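Local structure of protein Niban 2 (Homo sapiens, 7CTP) at residues L349-P352 and T353-F357; E406-E409 and S410-L413; S426-K429 and Q430-Q433. The protein may help to suppress apoptosis and may promote the invasion of melanoma cells in vitro, and belongs to the Niban family of PH-domain proteins. All blocks are in the same frame, centred on the assembly; numbering follows the deposited sequence.

Overall arrangement
The crystallised part of Niban 2 begins with N-terminal helices, passes through the PH domain and continues into a long helical region, and all three contacts lie in the latter. None closes a long loop: each joins residues adjacent in sequence, and they follow in series, neither nesting nor crossing. Contact 1 is a proline-kinked turn of helix 342-378. Contact 2 is a tight turn in the loop between helices 402-405 and 422-455, and contact 3 a regular turn of helix 422-455. In space they gather, their centres 8 to 11 Å apart. Contact 2 touches both others, with Met408 packing on Pro352 and Thr353 of contact 1 and on Ala432 of contact 3.

Contact 1: residues L349-P352 and T353-F357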
loop_
_atom_site.group_PDB
_atom_site.type_symbol
_atom_site.label_atom_id
_atom_site.label_comp_id
_atom_site.label_asym_id
_atom_site.label_seq_id
_atom_site.Cartn_x
_atom_site.Cartn_y
_atom_site.Cartn_z
ATOM N N LEU A 349 -0.598 -7.766 16.414
ATOM C CA LEU A 349 0.230 -7.402 15.269
ATOM C C LEU A 349 1.611 -8.033 15.345
ATOM O O LEU A 349 2.203 -8.384 14.316
ATOM C CB LEU A 349 0.371 -5.887 15.203
ATOM C CG LEU A 349 0.924 -5.305 13.911
ATOM C CD1 LEU A 349 -0.058 -5.516 12.766
ATOM C CD2 LEU A 349 1.210 -3.836 14.125
ATOM N N MET A 350 2.138 -8.171 16.557
ATOM C CA MET A 350 3.531 -8.550 16.733
ATOM C C MET A 350 3.784 -9.990 16.322
ATOM O O MET A 350 4.800 -10.299 15.686
ATOM C CB MET A 350 3.924 -8.350 18.183
ATOM C CG MET A 350 3.232 -9.182 19.214
ATOM S SD MET A 350 4.250 -9.634 20.638
ATOM C CE MET A 350 5.222 -10.972 19.947
ATOM N N VAL A 351 2.878 -10.884 16.690
ATOM C CA VAL A 351 3.110 -12.317 16.569
ATOM C C VAL A 351 3.270 -12.698 15.099
ATOM O O VAL A 351 4.331 -13.229 14.733
ATOM C CB VAL A 351 1.997 -13.112 17.274
ATOM C CG1 VAL A 351 2.174 -14.608 17.020
ATOM C CG2 VAL A 351 2.027 -12.820 18.763
ATOM N N PRO A 352 2.294 -12.439 14.216
ATOM C CA PRO A 352 2.502 -12.839 12.817
ATOM C C PRO A 352 3.626 -12.070 12.143
ATOM O O PRO A 352 4.379 -12.654 11.357
ATOM C CB PRO A 352 1.143 -12.555 12.163
ATOM C CG PRO A 352 0.545 -11.489 13.012
ATOM C CD PRO A 352 0.970 -11.811 14.399
ATOM N N THR A 353 3.759 -10.773 12.441
ATOM C CA THR A 353 4.813 -9.968 11.828
ATOM C C THR A 353 6.189 -10.528 12.154
ATOM O O THR A 353 7.054 -10.630 11.277
ATOM C CB THR A 353 4.724 -8.515 12.301
ATOM O OG1 THR A 353 3.431 -7.976 11.996
ATOM C CG2 THR A 353 5.800 -7.674 11.607
ATOM N N SER A 354 6.416 -10.859 13.425
ATOM C CA SER A 354 7.718 -11.367 13.840
ATOM C C SER A 354 7.972 -12.758 13.276
ATOM O O SER A 354 9.105 -13.082 12.901
ATOM C CB SER A 354 7.819 -11.360 15.361
ATOM O OG SER A 354 7.744 -10.022 15.839
ATOM N N GLN A 355 6.931 -13.595 13.200
ATOM C CA GLN A 355 7.074 -14.875 12.514
ATOM C C GLN A 355 7.490 -14.670 11.066
ATOM O O GLN A 355 8.335 -15.408 10.544
ATOM C CB GLN A 355 5.769 -15.666 12.592
ATOM C CG GLN A 355 5.467 -16.206 13.973
ATOM C CD GLN A 355 4.117 -16.877 14.051
ATOM O OE1 GLN A 355 3.301 -16.761 13.141
ATOM N NE2 GLN A 355 3.871 -17.583 15.147
ATOM N N GLY A 356 6.917 -13.666 10.403
ATOM C CA GLY A 356 7.249 -13.432 9.008
ATOM C C GLY A 356 8.688 -12.993 8.811
ATOM O O GLY A 356 9.373 -13.459 7.896
ATOM N N PHE A 357 9.169 -12.091 9.668
ATOM C CA PHE A 357 10.551 -11.632 9.547
ATOM C C PHE A 357 11.527 -12.756 9.868
ATOM O O PHE A 357 12.581 -12.875 9.233
ATOM C CB PHE A 357 10.789 -10.429 10.458
ATOM C CG PHE A 357 10.372 -9.104 9.855
ATOM C CD1 PHE A 357 9.032 -8.781 9.712
ATOM C CD2 PHE A 357 11.323 -8.185 9.443
ATOM C CE1 PHE A 357 8.646 -7.573 9.162
ATOM C CE2 PHE A 357 10.942 -6.968 8.890
ATOM C CZ PHE A 357 9.602 -6.664 8.753
#
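Met350 O is gripped twice from the next turn, by the backbone N of Ser354 at 2.8 Å and by its hydroxyl OG at 3.0 Å, the two donors reaching the carbonyl from opposite faces of its plane. The setting is a proline-kinked stretch of helix 342-378, and it illustrates how serine and threonine can fold back on the backbone four residues earlier. Pro352 has no N-H to give to the preceding turn, and the helix is kinked there. One residue on, the backbone bond from Thr353 N to Leu349 O is weak, at 3.4 Å. The hydroxyl of Thr353 adds a shorter bond to the same oxygen: OG1 donates to Leu349 O at 2.7 Å. It can do so because OG1 lies beside the backbone N (chi1 -57°), turned back toward the start of the helix. Ser354 uses the same rotation, and its OG also has a weak bond with Arg487 of helix 464-511. Beyond the kink the regular pattern holds, Gln355 N donating to Val351 O at 3.0 Å and Gly356 N to Pro352 O at 2.9 Å. On the exposed flank Val351 and Gln355 run side by side, CG1 lying 3.9 Å from NE2. The opposite character belongs to Leu349, which is buried against Phe491 and Ala494, and to Phe357, which packs on helix 422-455. Within its own helix, Phe357 N donates to Thr353 O at 3.0 Å, and that oxygen also lies at the edge of the phenylalanine ring, in its plane.

Contact 2: residues E406-E409 and S410-L413; sequences EKME and SLRL
Met408 and Leu411 form the compact side of a type I beta turn, in which Leu411 N donates to Met408 O at 2.9 Å. The N-H points fairly straight at the oxygen, but the donor stands 52° out of the carbonyl plane, in the four-residue turn Met408-Leu411. Leu411 CB presses on the same oxygen at 3.2 Å. The two side chains then run alongside each other in one direction. Bends at chi2 and chi3 curl the methionine so that its methyl CE comes forward to Leu411 CD2, 4.1 Å away. The other side is looser and wetter. Ser410 is exposed, and its OG stays 3.5 Å from Lys407 O; a water bridges them, accepting from Ser410 OG at 2.7 Å and donating to Lys407 O. From Leu411 onward the backbone is extended. Within the fold, this loop between helices 402-405 and 422-455 lies over two longer helices: Met408 reaches Thr353 of helix 342-378 as well as Ala432 and Met436 of helix 422-455, Ser410 rests on Pro352, and Leu411 lies against Lys429.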
loop_
_atom_site.group_PDB
_atom_site.type_symbol
_atom_site.label_atom_id
_atom_site.label_comp_id
_atom_site.label_asym_id
_atom_site.label_seq_id
_atom_site.Cartn_x
_atom_site.Cartn_y
_atom_site.Cartn_z
ATOM N N GLU A 406 2.857 -15.785 3.985
ATOM C CA GLU A 406 1.779 -16.559 4.603
ATOM C C GLU A 406 1.687 -16.331 6.108
ATOM O O GLU A 406 0.610 -16.505 6.693
ATOM C CB GLU A 406 1.976 -18.052 4.316
ATOM C CG GLU A 406 0.792 -18.952 4.725
ATOM C CD GLU A 406 0.886 -19.473 6.158
ATOM O OE1 GLU A 406 1.964 -19.358 6.787
ATOM O OE2 GLU A 406 -0.132 -20.007 6.654
ATOM N N LYS A 407 2.793 -15.946 6.756
ATOM C CA LYS A 407 2.760 -15.732 8.203
ATOM C C LYS A 407 1.786 -14.627 8.590
ATOM O O LYS A 407 1.277 -14.616 9.717
ATOM C CB LYS A 407 4.159 -15.413 8.735
ATOM C CG LYS A 407 5.187 -16.514 8.520
ATOM C CD LYS A 407 4.781 -17.812 9.219
ATOM C CE LYS A 407 5.952 -18.797 9.232
ATOM N NZ LYS A 407 5.498 -20.200 9.497
ATOM N N MET A 408 1.492 -13.701 7.673
ATOM C CA MET A 408 0.595 -12.596 8.004
ATOM C C MET A 408 -0.876 -12.951 7.882
ATOM O O MET A 408 -1.713 -12.191 8.372
ATOM C CB MET A 408 0.867 -11.377 7.115
ATOM C CG MET A 408 2.227 -10.741 7.307
ATOM S SD MET A 408 2.629 -10.370 9.021
ATOM C CE MET A 408 1.256 -9.332 9.515
ATOM N N GLU A 409 -1.224 -14.074 7.252
ATOM C CA GLU A 409 -2.640 -14.307 6.997
ATOM C C GLU A 409 -3.411 -14.670 8.257
ATOM O O GLU A 409 -4.643 -14.614 8.241
ATOM C CB GLU A 409 -2.824 -15.361 5.906
ATOM C CG GLU A 409 -2.535 -14.762 4.530
ATOM C CD GLU A 409 -1.918 -15.735 3.563
ATOM O OE1 GLU A 409 -1.060 -15.301 2.768
ATOM O OE2 GLU A 409 -2.308 -16.920 3.569
ATOM N N SER A 410 -2.727 -14.990 9.354
ATOM C CA SER A 410 -3.416 -15.173 10.629
ATOM C C SER A 410 -3.669 -13.860 11.367
ATOM O O SER A 410 -4.267 -13.879 12.452
ATOM C CB SER A 410 -2.624 -16.135 11.523
ATOM O OG SER A 410 -1.356 -15.607 11.868
ATOM N N LEU A 411 -3.244 -12.725 10.814
ATOM C CA LEU A 411 -3.444 -11.449 11.494
ATOM C C LEU A 411 -4.925 -11.140 11.614
ATOM O O LEU A 411 -5.668 -11.229 10.633
ATOM C CB LEU A 411 -2.749 -10.318 10.737
ATOM C CG LEU A 411 -3.039 -8.926 11.310
ATOM C CD1 LEU A 411 -2.528 -8.828 12.741
ATOM C CD2 LEU A 411 -2.454 -7.825 10.442
ATOM N N ARG A 412 -5.350 -10.777 12.824
ATOM C CA ARG A 412 -6.697 -10.267 13.062
ATOM C C ARG A 412 -6.616 -9.160 14.101
ATOM O O ARG A 412 -6.200 -9.408 15.236
ATOM C CB ARG A 412 -7.645 -11.383 13.518
ATOM C CG ARG A 412 -7.950 -12.398 12.423
ATOM C CD ARG A 412 -9.009 -13.415 12.829
ATOM N NE ARG A 412 -10.349 -12.833 12.902
ATOM C CZ ARG A 412 -10.922 -12.420 14.029
ATOM N NH1 ARG A 412 -10.273 -12.530 15.181
ATOM N NH2 ARG A 412 -12.143 -11.899 14.007
ATOM N N LEU A 413 -7.005 -7.943 13.713
ATOM C CA LEU A 413 -6.886 -6.761 14.559
ATOM C C LEU A 413 -8.269 -6.248 14.921
ATOM O O LEU A 413 -9.142 -6.148 14.051
ATOM C CB LEU A 413 -6.107 -5.644 13.855
ATOM C CG LEU A 413 -4.609 -5.805 13.602
ATOM C CD1 LEU A 413 -4.127 -4.760 12.603
ATOM C CD2 LEU A 413 -3.824 -5.706 14.903
HETATM O O HOH W 1 1.029 -16.599 11.189
#

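Contact 3: residues S426-K429 and Q430-Q433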
loop_
_atom_site.group_PDB
_atom_site.type_symbol
_atom_site.label_atom_id
_atom_site.label_comp_id
_atom_site.label_asym_id
_atom_site.label_seq_id
_atom_site.Cartn_x
_atom_site.Cartn_y
_atom_site.Cartn_z
ATOM N N SER A 426 -6.355 -5.645 6.691
ATOM C CA SER A 426 -5.923 -5.739 5.298
ATOM C C SER A 426 -4.709 -4.854 5.030
ATOM O O SER A 426 -3.699 -5.309 4.473
ATOM C CB SER A 426 -7.075 -5.357 4.371
ATOM O OG SER A 426 -6.652 -5.369 3.023
ATOM N N VAL A 427 -4.798 -3.576 5.402
ATOM C CA VAL A 427 -3.716 -2.637 5.113
ATOM C C VAL A 427 -2.424 -3.081 5.791
ATOM O O VAL A 427 -1.337 -3.031 5.197
ATOM C CB VAL A 427 -4.127 -1.218 5.542
ATOM C CG1 VAL A 427 -2.913 -0.303 5.594
ATOM C CG2 VAL A 427 -5.184 -0.674 4.573
ATOM N N PHE A 428 -2.520 -3.552 7.029
ATOM C CA PHE A 428 -1.301 -3.838 7.775
ATOM C C PHE A 428 -0.684 -5.174 7.382
ATOM O O PHE A 428 0.530 -5.346 7.516
ATOM C CB PHE A 428 -1.595 -3.725 9.269
ATOM C CG PHE A 428 -1.758 -2.297 9.710
ATOM C CD1 PHE A 428 -0.790 -1.357 9.370
ATOM C CD2 PHE A 428 -2.878 -1.877 10.394
ATOM C CE1 PHE A 428 -0.932 -0.027 9.742
ATOM C CE2 PHE A 428 -3.025 -0.552 10.763
ATOM C CZ PHE A 428 -2.055 0.368 10.439
ATOM N N LYS A 429 -1.473 -6.102 6.841
ATOM C CA LYS A 429 -0.866 -7.275 6.216
ATOM C C LYS A 429 -0.082 -6.895 4.971
ATOM O O LYS A 429 1.026 -7.395 4.760
ATOM C CB LYS A 429 -1.927 -8.320 5.878
ATOM C CG LYS A 429 -2.672 -8.825 7.078
ATOM C CD LYS A 429 -3.811 -9.771 6.722
ATOM C CE LYS A 429 -3.735 -10.257 5.287
ATOM N NZ LYS A 429 -4.897 -11.135 4.967
ATOM N N GLN A 430 -0.642 -6.008 4.145
ATOM C CA GLN A 430 0.042 -5.561 2.937
ATOM C C GLN A 430 1.344 -4.850 3.285
ATOM O O GLN A 430 2.396 -5.132 2.697
ATOM C CB GLN A 430 -0.894 -4.663 2.125
ATOM C CG GLN A 430 -0.226 -3.627 1.211
ATOM C CD GLN A 430 0.030 -4.147 -0.202
ATOM O OE1 GLN A 430 -0.727 -4.973 -0.732
ATOM N NE2 GLN A 430 1.081 -3.634 -0.830
ATOM N N ARG A 431 1.299 -3.942 4.264
ATOM C CA ARG A 431 2.502 -3.196 4.625
ATOM C C ARG A 431 3.556 -4.112 5.229
ATOM O O ARG A 431 4.739 -4.001 4.893
ATOM C CB ARG A 431 2.160 -2.059 5.586
ATOM C CG ARG A 431 1.184 -1.053 5.005
ATOM C CD ARG A 431 1.547 0.380 5.345
ATOM N NE ARG A 431 0.575 1.320 4.790
ATOM C CZ ARG A 431 -0.124 2.186 5.520
ATOM N NH1 ARG A 431 -0.987 3.009 4.929
ATOM N NH2 ARG A 431 0.046 2.230 6.839
ATOM N N ALA A 432 3.148 -5.040 6.098
ATOM C CA ALA A 432 4.117 -5.973 6.680
ATOM C C ALA A 432 4.808 -6.805 5.603
ATOM O O ALA A 432 6.021 -7.047 5.675
ATOM C CB ALA A 432 3.433 -6.883 7.703
ATOM N N GLN A 433 4.054 -7.254 4.597
ATOM C CA GLN A 433 4.637 -8.090 3.551
ATOM C C GLN A 433 5.604 -7.292 2.685
ATOM O O GLN A 433 6.656 -7.806 2.282
ATOM C CB GLN A 433 3.529 -8.718 2.709
ATOM C CG GLN A 433 2.689 -9.696 3.520
ATOM C CD GLN A 433 1.509 -10.267 2.761
ATOM O OE1 GLN A 433 1.014 -9.670 1.803
ATOM N NE2 GLN A 433 1.040 -11.434 3.203
#
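Arg431 lays its guanidinium flat over Val427, whose CG1 sits above the centre of the group, 3.7 Å from CZ. The two side chains run together in the same direction along one flank of helix 422-455. With CG beside the backbone N (chi1 -60°) the arginine heads back toward the preceding turn, and CG passes 3.2 Å from Val427 O before a bend at chi2 carries the head across Val427 toward the Phe428 ring. Its NH2 then approaches Phe428 CE1 at 3.8 Å, the ring and guanidinium planes being nearly perpendicular at 83°. The polar end is fixed by Gln497 of helix 464-511, to which NH2 is hydrogen-bonded, while an ion pair with Glu493 is long and weak. Lys429 contributes chiefly through its backbone and the root of its side chain. Its carbonyl O receives Gln433 N at 3.0 Å and has Gln433 CG lying close by at 3.1 Å. Gln430 presses CB against Val427 O at 3.5 Å, then bends at chi2 so that its amide leaves the turn. That amide is held at both ends, NE2 by Arg191 O and OE1 by Asn194 ND2, and Gln433 OE1 adds a bond from Arg191 NE. Gln430 N to Ser426 O, Arg431 N to Val427 O at 2.9 Å, and Ala432 N to Phe428 O are further backbone bonds. Such a run of N-H(i+4) to O(i) bonds marks an ordinary alpha-helical turn, here packed on helix 464-511 along one flank and bonded through Gln430 and Gln433 to helix 176-194, consistent with the C-terminal helix of the PH domain.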